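Long-range contacts in trwC protein (Escherichia coli, PDB 1OMH), which binds and processes the plasmid origin-of-transfer DNA as a conjugative relaxase, probably cutting one strand to start transfer between bacteria: residues H4-R9 with I82-T87; F148-S153 with H161-I166; L207-R212 with L221-R226. All blocks are in the same frame, centred on the assembly; numbering follows the deposited sequence.

Contact 1: H4-R9 with I82-T87. With nucleotides of chain A.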
loop_
_atom_site.group_PDB
_atom_site.type_symbol
_atom_site.label_atom_id
_atom_site.label_comp_id
_atom_site.label_asym_id
_atom_site.label_seq_id
_atom_site.Cartn_x
_atom_site.Cartn_y
_atom_site.Cartn_z
ATOM N N HIS B 4 -0.347 -3.594 6.063
ATOM C CA HIS B 4 0.528 -2.643 6.712
ATOM C C HIS B 4 1.829 -3.324 7.087
ATOM O O HIS B 4 1.893 -4.548 7.266
ATOM C CB HIS B 4 -0.122 -2.080 7.981
ATOM C CG HIS B 4 -0.346 -3.106 9.049
ATOM N ND1 HIS B 4 -1.602 -3.554 9.397
ATOM C CD2 HIS B 4 0.526 -3.791 9.829
ATOM C CE1 HIS B 4 -1.495 -4.468 10.343
ATOM N NE2 HIS B 4 -0.214 -4.632 10.624
HETATM N N MSE B 5 2.863 -2.513 7.219
HETATM C CA MSE B 5 4.154 -3.010 7.619
HETATM C C MSE B 5 4.772 -1.898 8.437
HETATM O O MSE B 5 4.903 -0.764 7.965
HETATM C CB MSE B 5 5.030 -3.316 6.403
HETATM C CG MSE B 5 6.095 -4.370 6.675
HETATM SE SE MSE B 5 7.339 -4.573 5.208
HETATM C CE MSE B 5 6.074 -4.630 3.748
ATOM N N VAL B 6 5.099 -2.201 9.684
ATOM C CA VAL B 6 5.739 -1.207 10.532
ATOM C C VAL B 6 7.193 -1.154 10.063
ATOM O O VAL B 6 7.879 -2.171 10.059
ATOM C CB VAL B 6 5.695 -1.619 12.001
ATOM C CG1 VAL B 6 6.471 -0.612 12.843
ATOM C CG2 VAL B 6 4.245 -1.707 12.468
ATOM N N LEU B 7 7.641 0.029 9.661
ATOM C CA LEU B 7 9.000 0.235 9.160
ATOM C C LEU B 7 10.008 0.658 10.226
ATOM O O LEU B 7 9.760 1.594 10.989
ATOM C CB LEU B 7 8.986 1.304 8.068
ATOM C CG LEU B 7 8.677 0.986 6.599
ATOM C CD1 LEU B 7 8.047 -0.381 6.429
ATOM C CD2 LEU B 7 7.778 2.081 6.062
ATOM N N THR B 8 11.154 -0.018 10.258
ATOM C CA THR B 8 12.207 0.329 11.211
ATOM C C THR B 8 13.499 0.716 10.484
ATOM O O THR B 8 13.536 0.765 9.249
ATOM C CB THR B 8 12.484 -0.828 12.201
ATOM O OG1 THR B 8 12.998 -1.963 11.497
ATOM C CG2 THR B 8 11.193 -1.222 12.922
ATOM N N ARG B 9 14.551 1.001 11.248
ATOM C CA ARG B 9 15.833 1.410 10.679
ATOM C C ARG B 9 16.285 0.534 9.520
ATOM O O ARG B 9 16.611 1.035 8.445
ATOM C CB ARG B 9 16.928 1.397 11.746
ATOM C CG ARG B 9 18.187 2.138 11.322
ATOM C CD ARG B 9 18.066 3.604 11.690
ATOM N NE ARG B 9 18.335 4.509 10.582
ATOM C CZ ARG B 9 18.252 5.832 10.674
ATOM N NH1 ARG B 9 17.908 6.399 11.824
ATOM N NH2 ARG B 9 18.507 6.587 9.616
ATOM N N ILE B 82 10.625 4.125 11.681
ATOM C CA ILE B 82 10.736 5.227 10.740
ATOM C C ILE B 82 9.422 5.533 10.050
ATOM O O ILE B 82 9.278 6.583 9.419
ATOM C CB ILE B 82 11.798 4.916 9.666
ATOM C CG1 ILE B 82 11.346 3.730 8.808
ATOM C CG2 ILE B 82 13.124 4.575 10.339
ATOM C CD1 ILE B 82 12.296 3.404 7.656
ATOM N N GLY B 83 8.469 4.614 10.160
ATOM C CA GLY B 83 7.183 4.838 9.537
ATOM C C GLY B 83 6.269 3.628 9.502
ATOM O O GLY B 83 6.526 2.596 10.121
ATOM N N LEU B 84 5.188 3.778 8.751
ATOM C CA LEU B 84 4.188 2.739 8.594
ATOM C C LEU B 84 3.800 2.728 7.129
ATOM O O LEU B 84 3.320 3.731 6.602
ATOM C CB LEU B 84 2.962 3.067 9.452
ATOM C CG LEU B 84 1.781 2.102 9.363
ATOM C CD1 LEU B 84 2.229 0.704 9.791
ATOM C CD2 LEU B 84 0.643 2.605 10.246
ATOM N N ASP B 85 4.026 1.601 6.469
ATOM C CA ASP B 85 3.686 1.479 5.063
ATOM C C ASP B 85 2.321 0.833 4.888
ATOM O O ASP B 85 2.088 -0.276 5.365
ATOM C CB ASP B 85 4.740 0.642 4.332
ATOM C CG ASP B 85 4.454 0.506 2.834
ATOM O OD1 ASP B 85 3.566 1.214 2.313
ATOM O OD2 ASP B 85 5.133 -0.307 2.174
ATOM N N LEU B 86 1.412 1.543 4.228
ATOM C CA LEU B 86 0.094 0.999 3.946
ATOM C C LEU B 86 0.113 0.729 2.439
ATOM O O LEU B 86 0.172 1.656 1.629
ATOM C CB LEU B 86 -1.014 1.998 4.308
ATOM C CG LEU B 86 -1.228 2.387 5.781
ATOM C CD1 LEU B 86 -2.517 3.188 5.919
ATOM C CD2 LEU B 86 -1.308 1.152 6.653
ATOM N N THR B 87 0.094 -0.547 2.076
ATOM C CA THR B 87 0.130 -0.946 0.674
ATOM C C THR B 87 -1.260 -1.291 0.154
ATOM O O THR B 87 -1.851 -2.294 0.561
ATOM C CB THR B 87 1.045 -2.164 0.481
ATOM O OG1 THR B 87 2.373 -1.821 0.894
ATOM C CG2 THR B 87 1.058 -2.610 -0.976
ATOM P P DA A 19 -4.838 -6.941 16.222
ATOM O OP1 DA A 19 -6.159 -6.287 16.408
ATOM O OP2 DA A 19 -4.595 -8.273 16.800
ATOM O "O5'" DA A 19 -4.520 -6.980 14.655
ATOM C "C5'" DA A 19 -4.941 -5.946 13.734
ATOM C "C4'" DA A 19 -4.069 -6.015 12.499
ATOM O "O4'" DA A 19 -2.729 -6.038 12.972
ATOM C "C3'" DA A 19 -4.225 -7.203 11.537
ATOM O "O3'" DA A 19 -4.486 -6.518 10.299
ATOM C "C2'" DA A 19 -2.790 -7.554 11.167
ATOM C "C1'" DA A 19 -1.930 -6.899 12.229
ATOM N N9 DA A 19 -1.164 -7.663 13.195
ATOM C C8 DA A 19 -1.500 -8.661 14.074
ATOM N N7 DA A 19 -0.525 -8.988 14.887
ATOM C C5 DA A 19 0.523 -8.165 14.495
ATOM C C6 DA A 19 1.837 -8.006 14.966
ATOM N N6 DA A 19 2.353 -8.702 15.983
ATOM N N1 DA A 19 2.616 -7.094 14.350
ATOM C C2 DA A 19 2.108 -6.390 13.330
ATOM N N3 DA A 19 0.888 -6.446 12.800
ATOM C C4 DA A 19 0.143 -7.365 13.440
ATOM P P DT A 25 4.503 -10.098 -3.200
ATOM O OP1 DT A 25 5.278 -10.300 -4.450
ATOM O OP2 DT A 25 4.493 -11.166 -2.168
ATOM O "O5'" DT A 25 5.016 -8.771 -2.481
ATOM C "C5'" DT A 25 4.869 -7.493 -3.108
ATOM C "C4'" DT A 25 4.861 -6.390 -2.072
ATOM O "O4'" DT A 25 3.671 -6.492 -1.263
ATOM C "C3'" DT A 25 6.015 -6.497 -1.083
ATOM O "O3'" DT A 25 7.099 -5.709 -1.567
ATOM C "C2'" DT A 25 5.459 -5.875 0.182
ATOM C "C1'" DT A 25 3.953 -6.077 0.069
ATOM N N1 DT A 25 3.364 -7.062 1.004
ATOM C C2 DT A 25 3.113 -6.654 2.300
ATOM O O2 DT A 25 3.385 -5.537 2.719
ATOM N N3 DT A 25 2.530 -7.609 3.097
ATOM C C4 DT A 25 2.190 -8.900 2.741
ATOM O O4 DT A 25 1.667 -9.645 3.570
ATOM C C5 DT A 25 2.494 -9.264 1.373
ATOM C C7 DT A 25 2.162 -10.642 0.893
ATOM C C6 DT A 25 3.060 -8.340 0.588
ATOM P P DT A 18 0.419 -9.085 19.164
ATOM O OP1 DT A 18 -0.581 -9.892 19.908
ATOM O OP2 DT A 18 1.267 -9.737 18.133
ATOM O "O5'" DT A 18 -0.305 -7.815 18.504
ATOM C "C5'" DT A 18 -1.492 -7.249 19.085
ATOM C "C4'" DT A 18 -1.925 -5.993 18.353
ATOM O "O4'" DT A 18 -0.833 -5.038 18.276
ATOM C "C3'" DT A 18 -2.357 -6.252 16.898
ATOM O "O3'" DT A 18 -3.767 -5.942 16.877
ATOM C "C2'" DT A 18 -1.934 -4.994 16.154
ATOM C "C1'" DT A 18 -1.016 -4.275 17.107
ATOM N N1 DT A 18 0.203 -3.561 16.699
ATOM C C2 DT A 18 0.085 -2.185 16.689
ATOM O O2 DT A 18 -0.929 -1.596 17.035
ATOM N N3 DT A 18 1.196 -1.517 16.263
ATOM C C4 DT A 18 2.397 -2.061 15.865
ATOM O O4 DT A 18 3.309 -1.318 15.503
ATOM C C5 DT A 18 2.466 -3.510 15.914
ATOM C C7 DT A 18 3.739 -4.188 15.503
ATOM C C6 DT A 18 1.379 -4.183 16.328
#
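Met5 and Leu7 pair with Asp85, Gly83 and Ile82 in an antiparallel pair of strands at one border of the five-stranded sheet of the N-terminal relaxase domain. Met5 and Asp85 form a hydrogen-bonded pair. The bond from Asp85 N to Met5 O, 2.9 Å long, is nearly straight. At the other end Ile82 and Gly83 both face Leu7, which makes a classic beta bulge. Leu7 O takes a good bond from Ile82 N (2.8 Å) and a weak one from Gly83 N. Ile82 also packs tightly here, with its CG1 3.5 Å from Leu7 CB.

The side chains divide between two faces. Met5, Leu7 and Asp85 share one. Leu7 lays CD2 against Asp85 CB (3.8 Å), and the two side chains run obliquely to each other. Asp85 OD2 is bonded to His163 ND1. It probably acts as a second-shell residue, helping to fix the rotation of a histidine that binds metal in other structures of this protein.

His4, Val6, Leu84 and Leu86 occupy the opposite face. Val6 CG2 touches Leu84 CD1 and also reaches O4 of DT18 of chain A. His4 keeps only its CB near Leu86 CD2 (3.7 Å). A chi1 of 65° sets its CG between the backbone N and carbonyl carbon and leads the ring away from strand 81-89, toward the DNA. There NE2 donates an almost straight bond (176°) to N3 of DA19 of chain A, 3.0 Å away and near the ring plane. ND1 is bonded to Thr189 OG1, so both ring nitrogens are used. Met5, modelled as selenomethionine, sends an extended chain off its face. A bend at chi3 (-46°) turns its CE to O2 of DT25 of chain A.

Contact 2: F148-S153 with H161-I166. With SO4 (sulfate ion), chain D; SO4 (sulfate ion), chain C.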
loop_
_atom_site.group_PDB
_atom_site.type_symbol
_atom_site.label_atom_id
_atom_site.label_comp_id
_atom_site.label_asym_id
_atom_site.label_seq_id
_atom_site.Cartn_x
_atom_site.Cartn_y
_atom_site.Cartn_z
ATOM N N PHE B 148 3.510 6.328 -3.130
ATOM C CA PHE B 148 4.226 5.899 -4.325
ATOM C C PHE B 148 3.455 4.824 -5.083
ATOM O O PHE B 148 3.308 3.702 -4.605
ATOM C CB PHE B 148 5.616 5.394 -3.924
ATOM C CG PHE B 148 6.371 6.358 -3.044
ATOM C CD1 PHE B 148 6.343 6.232 -1.659
ATOM C CD2 PHE B 148 7.092 7.406 -3.603
ATOM C CE1 PHE B 148 7.025 7.134 -0.843
ATOM C CE2 PHE B 148 7.775 8.315 -2.797
ATOM C CZ PHE B 148 7.740 8.175 -1.413
ATOM N N ARG B 149 2.968 5.192 -6.268
ATOM C CA ARG B 149 2.195 4.304 -7.136
ATOM C C ARG B 149 3.106 3.463 -8.030
ATOM O O ARG B 149 4.004 3.993 -8.687
ATOM C CB ARG B 149 1.248 5.145 -8.006
ATOM C CG ARG B 149 0.209 4.353 -8.802
ATOM C CD ARG B 149 -0.594 5.287 -9.707
ATOM N NE ARG B 149 0.271 5.935 -10.686
ATOM C CZ ARG B 149 0.177 7.209 -11.045
ATOM N NH1 ARG B 149 1.016 7.701 -11.943
ATOM N NH2 ARG B 149 -0.746 7.993 -10.506
ATOM N N HIS B 150 2.865 2.154 -8.047
ATOM C CA HIS B 150 3.638 1.222 -8.856
ATOM C C HIS B 150 2.702 0.384 -9.701
ATOM O O HIS B 150 1.527 0.264 -9.381
ATOM C CB HIS B 150 4.521 0.355 -7.956
ATOM C CG HIS B 150 5.671 1.113 -7.375
ATOM N ND1 HIS B 150 6.735 1.543 -8.140
ATOM C CD2 HIS B 150 5.866 1.629 -6.137
ATOM C CE1 HIS B 150 7.531 2.295 -7.401
ATOM N NE2 HIS B 150 7.026 2.365 -6.182
ATOM N N GLU B 151 3.223 -0.215 -10.769
ATOM C CA GLU B 151 2.368 -0.961 -11.677
ATOM C C GLU B 151 2.708 -2.417 -11.964
ATOM O O GLU B 151 1.954 -3.089 -12.669
ATOM C CB GLU B 151 2.268 -0.181 -12.994
ATOM C CG GLU B 151 2.119 1.330 -12.776
ATOM C CD GLU B 151 2.006 2.125 -14.070
ATOM O OE1 GLU B 151 2.592 1.712 -15.096
ATOM O OE2 GLU B 151 1.334 3.178 -14.054
ATOM N N THR B 152 3.812 -2.925 -11.419
ATOM C CA THR B 152 4.167 -4.313 -11.684
ATOM C C THR B 152 4.439 -5.137 -10.433
ATOM O O THR B 152 4.863 -4.617 -9.400
ATOM C CB THR B 152 5.406 -4.422 -12.612
ATOM O OG1 THR B 152 6.580 -4.018 -11.899
ATOM C CG2 THR B 152 5.234 -3.539 -13.842
ATOM N N SER B 153 4.188 -6.436 -10.546
ATOM C CA SER B 153 4.409 -7.353 -9.442
ATOM C C SER B 153 5.850 -7.843 -9.541
ATOM O O SER B 153 6.549 -7.538 -10.515
ATOM C CB SER B 153 3.450 -8.545 -9.541
ATOM O OG SER B 153 3.911 -9.489 -10.501
ATOM N N HIS B 161 -0.596 -0.871 -7.527
ATOM C CA HIS B 161 -0.561 -0.745 -6.081
ATOM C C HIS B 161 0.212 0.491 -5.668
ATOM O O HIS B 161 1.087 0.974 -6.397
ATOM C CB HIS B 161 0.064 -1.989 -5.431
ATOM C CG HIS B 161 1.477 -2.261 -5.850
ATOM N ND1 HIS B 161 1.811 -2.685 -7.120
ATOM C CD2 HIS B 161 2.642 -2.204 -5.160
ATOM C CE1 HIS B 161 3.114 -2.878 -7.193
ATOM N NE2 HIS B 161 3.644 -2.593 -6.014
ATOM N N THR B 162 -0.118 1.008 -4.492
ATOM C CA THR B 162 0.545 2.195 -3.981
ATOM C C THR B 162 1.060 1.959 -2.583
ATOM O O THR B 162 0.348 1.414 -1.729
ATOM C CB THR B 162 -0.404 3.413 -3.926
ATOM O OG1 THR B 162 -0.820 3.764 -5.249
ATOM C CG2 THR B 162 0.308 4.615 -3.294
ATOM N N HIS B 163 2.309 2.353 -2.368
ATOM C CA HIS B 163 2.937 2.241 -1.063
ATOM C C HIS B 163 2.751 3.595 -0.401
ATOM O O HIS B 163 3.415 4.557 -0.777
ATOM C CB HIS B 163 4.437 1.966 -1.199
ATOM C CG HIS B 163 4.769 0.558 -1.577
ATOM N ND1 HIS B 163 4.648 -0.498 -0.697
ATOM C CD2 HIS B 163 5.222 0.028 -2.739
ATOM C CE1 HIS B 163 5.013 -1.614 -1.300
ATOM N NE2 HIS B 163 5.366 -1.322 -2.541
ATOM N N ALA B 164 1.832 3.676 0.559
ATOM C CA ALA B 164 1.581 4.914 1.282
ATOM C C ALA B 164 2.448 4.872 2.531
ATOM O O ALA B 164 2.096 4.228 3.522
ATOM C CB ALA B 164 0.101 5.018 1.671
ATOM N N VAL B 165 3.585 5.551 2.480
ATOM C CA VAL B 165 4.492 5.560 3.611
ATOM C C VAL B 165 4.170 6.678 4.596
ATOM O O VAL B 165 4.484 7.854 4.363
ATOM C CB VAL B 165 5.959 5.691 3.151
ATOM C CG1 VAL B 165 6.890 5.628 4.358
ATOM C CG2 VAL B 165 6.293 4.568 2.161
ATOM N N ILE B 166 3.528 6.297 5.696
ATOM C CA ILE B 166 3.182 7.252 6.736
ATOM C C ILE B 166 4.419 7.389 7.614
ATOM O O ILE B 166 4.820 6.444 8.294
ATOM C CB ILE B 166 2.011 6.756 7.616
ATOM C CG1 ILE B 166 0.724 6.626 6.793
ATOM C CG2 ILE B 166 1.770 7.742 8.750
ATOM C CD1 ILE B 166 0.734 5.527 5.768
HETATM S S SO4 D . 6.837 -0.700 -11.134
HETATM O O1 SO4 D . 7.841 0.024 -10.330
HETATM O O2 SO4 D . 7.488 -1.285 -12.321
HETATM O O3 SO4 D . 5.784 0.230 -11.574
HETATM O O4 SO4 D . 6.235 -1.763 -10.310
HETATM S S SO4 C . 6.983 -3.955 -4.826
HETATM O O1 SO4 C . 7.634 -2.814 -5.499
HETATM O O2 SO4 C . 6.584 -4.968 -5.824
HETATM O O3 SO4 C . 5.783 -3.478 -4.114
HETATM O O4 SO4 C . 7.929 -4.555 -3.867
#
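His150 and His161 pair across a beta hairpin that carries metal-binding histidines at the centre of the relaxase. Copper and zinc have both been seen bound to His150, His161 and His163 in other structures of this protein; this one is metal-free. His161 and His163 are the two histidines of the HUH signature of such relaxases.

The tight part lies between the strands. His150 N donates a nearly straight bond of 2.7 Å to His161 O. Phe148 and His163 form a second hydrogen-bonded pair. Between these, Thr162 CG2 lies 3.4 Å from Phe148 O. Beyond His163, Val165 CG2 meets Phe148 CE1 at the edge of the phenyl ring. On the histidine side, His150 CB sits over one face of the His161 ring, 3.9 Å from its centroid, in a CH-pi contact. A chi1 of 60° brings the His161 ring toward strand 145-152. The His150 and His163 rings meet only rim to rim, with CD2 atoms 3.8 Å apart.

Beyond them the contact is looser, and two sulfates, probably from the crystallisation liquor, occupy the polar side, each bound by one strand. One sulfate O3 takes bonds from His163 NE2 (2.7 Å) and from His161 NE2 (3.0 Å). His161 ND1 is hydrogen-bonded to Gln159 O, which helps fix the ring's rotation. The other sulfate takes bonds from His150 ND1, Glu151 N (2.7 Å to its O3) and Thr152 N, and Thr152 OG1 lies close to two of its oxygens. His150 NE2 meets Tyr18 O.

The hairpin lies in the sheet with strand 81-89 beside strand 158-167, and strand 34-37 beside strand 145-152. The Tyr18 ring stacks on His163. Helix 104-122 backs the opposite face, where Arg149 forms a salt bridge with Asp111 and Thr162 OG1 bonds His110.

Contact 3: L207-R212 with L221-R226. With nucleotides of chain A.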
loop_
_atom_site.group_PDB
_atom_site.type_symbol
_atom_site.label_atom_id
_atom_site.label_comp_id
_atom_site.label_asym_id
_atom_site.label_seq_id
_atom_site.Cartn_x
_atom_site.Cartn_y
_atom_site.Cartn_z
ATOM N N LEU B 207 -17.293 4.896 -14.180
ATOM C CA LEU B 207 -16.672 4.759 -15.494
ATOM C C LEU B 207 -17.460 3.802 -16.374
ATOM O O LEU B 207 -17.126 3.594 -17.540
ATOM C CB LEU B 207 -15.225 4.264 -15.346
ATOM C CG LEU B 207 -14.290 5.169 -14.531
ATOM C CD1 LEU B 207 -12.903 4.543 -14.470
ATOM C CD2 LEU B 207 -14.214 6.555 -15.165
ATOM N N GLY B 208 -18.503 3.205 -15.812
ATOM C CA GLY B 208 -19.319 2.297 -16.592
ATOM C C GLY B 208 -18.948 0.827 -16.538
ATOM O O GLY B 208 -19.314 0.070 -17.441
ATOM N N TYR B 209 -18.217 0.411 -15.508
ATOM C CA TYR B 209 -17.851 -0.996 -15.379
ATOM C C TYR B 209 -18.799 -1.684 -14.416
ATOM O O TYR B 209 -19.264 -1.070 -13.457
ATOM C CB TYR B 209 -16.421 -1.164 -14.836
ATOM C CG TYR B 209 -15.338 -0.684 -15.766
ATOM C CD1 TYR B 209 -14.660 0.508 -15.522
ATOM C CD2 TYR B 209 -15.013 -1.409 -16.912
ATOM C CE1 TYR B 209 -13.681 0.970 -16.403
ATOM C CE2 TYR B 209 -14.041 -0.957 -17.794
ATOM C CZ TYR B 209 -13.383 0.228 -17.535
ATOM O OH TYR B 209 -12.431 0.671 -18.416
ATOM N N GLN B 210 -19.097 -2.954 -14.676
ATOM C CA GLN B 210 -19.945 -3.705 -13.766
ATOM C C GLN B 210 -18.984 -4.546 -12.935
ATOM O O GLN B 210 -17.968 -5.020 -13.449
ATOM C CB GLN B 210 -20.919 -4.616 -14.512
ATOM C CG GLN B 210 -21.977 -5.215 -13.582
ATOM C CD GLN B 210 -23.122 -5.872 -14.326
ATOM O OE1 GLN B 210 -23.704 -5.282 -15.234
ATOM N NE2 GLN B 210 -23.460 -7.097 -13.934
ATOM N N LEU B 211 -19.308 -4.728 -11.661
ATOM C CA LEU B 211 -18.453 -5.484 -10.758
ATOM C C LEU B 211 -19.062 -6.806 -10.323
ATOM O O LEU B 211 -20.274 -6.919 -10.149
ATOM C CB LEU B 211 -18.142 -4.641 -9.518
ATOM C CG LEU B 211 -17.704 -3.199 -9.790
ATOM C CD1 LEU B 211 -17.444 -2.491 -8.473
ATOM C CD2 LEU B 211 -16.453 -3.191 -10.660
ATOM N N ARG B 212 -18.202 -7.800 -10.138
ATOM C CA ARG B 212 -18.620 -9.120 -9.696
ATOM C C ARG B 212 -18.002 -9.371 -8.325
ATOM O O ARG B 212 -16.780 -9.493 -8.207
ATOM C CB ARG B 212 -18.140 -10.188 -10.691
ATOM C CG ARG B 212 -18.416 -11.629 -10.258
ATOM C CD ARG B 212 -17.747 -12.647 -11.193
ATOM N NE ARG B 212 -16.299 -12.738 -10.993
ATOM C CZ ARG B 212 -15.389 -12.469 -11.927
ATOM N NH1 ARG B 212 -15.767 -12.082 -13.139
ATOM N NH2 ARG B 212 -14.094 -12.593 -11.650
ATOM N N LEU B 221 -13.674 -6.932 -12.172
ATOM C CA LEU B 221 -14.517 -6.470 -13.260
ATOM C C LEU B 221 -15.234 -7.699 -13.816
ATOM O O LEU B 221 -14.602 -8.706 -14.128
ATOM C CB LEU B 221 -13.662 -5.803 -14.333
ATOM C CG LEU B 221 -12.828 -4.627 -13.810
ATOM C CD1 LEU B 221 -12.029 -4.017 -14.952
ATOM C CD2 LEU B 221 -13.746 -3.586 -13.187
ATOM N N ALA B 222 -16.556 -7.609 -13.941
ATOM C CA ALA B 222 -17.378 -8.722 -14.418
ATOM C C ALA B 222 -17.025 -9.344 -15.775
ATOM O O ALA B 222 -17.323 -10.513 -16.008
ATOM C CB ALA B 222 -18.851 -8.306 -14.417
ATOM N N HIS B 223 -16.391 -8.592 -16.665
ATOM C CA HIS B 223 -16.068 -9.144 -17.980
ATOM C C HIS B 223 -14.749 -9.917 -18.067
ATOM O O HIS B 223 -14.362 -10.363 -19.149
ATOM C CB HIS B 223 -16.086 -8.038 -19.039
ATOM C CG HIS B 223 -15.148 -6.905 -18.751
ATOM N ND1 HIS B 223 -15.335 -6.033 -17.703
ATOM C CD2 HIS B 223 -14.025 -6.500 -19.390
ATOM C CE1 HIS B 223 -14.367 -5.130 -17.710
ATOM N NE2 HIS B 223 -13.561 -5.392 -18.722
ATOM N N ILE B 224 -14.062 -10.077 -16.939
ATOM C CA ILE B 224 -12.801 -10.812 -16.922
ATOM C C ILE B 224 -12.964 -11.964 -15.935
ATOM O O ILE B 224 -13.209 -11.737 -14.750
ATOM C CB ILE B 224 -11.633 -9.890 -16.496
ATOM C CG1 ILE B 224 -11.532 -8.711 -17.469
ATOM C CG2 ILE B 224 -10.324 -10.669 -16.481
ATOM C CD1 ILE B 224 -10.447 -7.710 -17.130
ATOM N N ASP B 225 -12.833 -13.199 -16.421
ATOM C CA ASP B 225 -13.023 -14.359 -15.554
ATOM C C ASP B 225 -11.811 -14.785 -14.737
ATOM O O ASP B 225 -10.701 -14.288 -14.930
ATOM C CB ASP B 225 -13.556 -15.562 -16.354
ATOM C CG ASP B 225 -12.548 -16.112 -17.343
ATOM O OD1 ASP B 225 -11.344 -16.158 -17.017
ATOM O OD2 ASP B 225 -12.961 -16.526 -18.448
ATOM N N ARG B 226 -12.048 -15.726 -13.829
ATOM C CA ARG B 226 -11.021 -16.245 -12.936
ATOM C C ARG B 226 -9.801 -16.848 -13.627
ATOM O O ARG B 226 -8.674 -16.613 -13.200
ATOM C CB ARG B 226 -11.661 -17.261 -11.982
ATOM C CG ARG B 226 -10.705 -18.130 -11.156
ATOM C CD ARG B 226 -9.661 -17.351 -10.354
ATOM N NE ARG B 226 -10.187 -16.175 -9.668
ATOM C CZ ARG B 226 -9.514 -15.491 -8.744
ATOM N NH1 ARG B 226 -8.295 -15.870 -8.383
ATOM N NH2 ARG B 226 -10.046 -14.408 -8.200
ATOM P P DT A 23 -7.138 -13.068 -5.869
ATOM O OP1 DT A 23 -8.063 -12.490 -6.874
ATOM O OP2 DT A 23 -7.102 -14.534 -5.662
ATOM O "O5'" DT A 23 -5.656 -12.523 -6.137
ATOM C "C5'" DT A 23 -5.003 -12.668 -7.430
ATOM C "C4'" DT A 23 -4.209 -11.416 -7.746
ATOM O "O4'" DT A 23 -5.074 -10.296 -7.523
ATOM C "C3'" DT A 23 -2.910 -11.147 -6.962
ATOM O "O3'" DT A 23 -1.934 -10.976 -8.003
ATOM C "C2'" DT A 23 -2.940 -9.647 -6.718
ATOM C "C1'" DT A 23 -4.371 -9.214 -6.975
ATOM N N1 DT A 23 -5.205 -8.601 -5.925
ATOM C C2 DT A 23 -4.730 -7.515 -5.233
ATOM O O2 DT A 23 -3.583 -7.117 -5.328
ATOM N N3 DT A 23 -5.659 -6.905 -4.426
ATOM C C4 DT A 23 -6.977 -7.284 -4.233
ATOM O O4 DT A 23 -7.704 -6.610 -3.507
ATOM C C5 DT A 23 -7.382 -8.482 -4.939
ATOM C C7 DT A 23 -8.777 -8.998 -4.777
ATOM C C6 DT A 23 -6.483 -9.078 -5.722
HETATM O O HOH W 1 -17.693 -4.808 -16.922
HETATM O O HOH W 2 -12.366 -12.840 -8.984
HETATM O O HOH W 3 -18.767 -11.976 -14.174
#
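Arg212 reaches across to Ala222 and Ile224, where the chain leaves the short hairpin of strands 211-213 and 219-221 through a type I turn, Leu221 to Ile224. Its CB lies 4.1 Å from Ala222 CA. The chain starts extended, with chi1 at 175°, then bends at chi3 so that the guanidinium turns its edge to the turn. NH1 donates to Ile224 O at 3.0 Å. The oxygen lies in the guanidinium plane, but the nitrogen sits above the carbonyl plane. NH2 adds a weak bond to the same oxygen. A water links NH1 to Ala222 O, and another joins NH2 to Arg226 NH2. A leucine in its place would probably leave Ile224 O without this charged donor and let the turn move more freely.

Arg226 continues toward the DNA. Its NH2 donates to OP1 of DT23 of chain A (3.1 Å) and its NH1 to OP2, so two nitrogens face two phosphate oxygens.

The apolar side centres on Leu221 CD2, which touches Leu211 CD2 (3.7 Å) and Tyr209 CB. Tyr209 CD2 also meets His223 CE1. Ala222 N closes the backbone with a straight bond to Gln210 O (173°).

Gly208 ends helix 189-206 in a Schellman motif, and Leu211 packs back on that helix. Tyr209 OH bonds Asp103 and His223 NE2 bonds Gln97, which tie the contact to the residue just before helix 104-122 and to helix 92-99. Asp225 is the N-cap of helix 226-230.

In the fold
Contacts 1 and 2 belong to one sheet; contact 3 lies at the base of a separate small hairpin and in the turn that follows it. Contact 1 is buried, contact 2 partly buried and contact 3 at the surface. The centres of contacts 1 and 2 are about 13 Å apart, and strands 81-89 and 158-167 bond directly. Both share the sheet around the metal-binding histidines, and Asp85 of contact 1 probably positions one of them. Contact 3 has its centre about 32 Å from that of contact 1. The chemistry follows: strand pairing with apolar packing and base contacts in contact 1, histidines and bound anions in contact 2, and water-linked arginines and a DNA phosphate in contact 3.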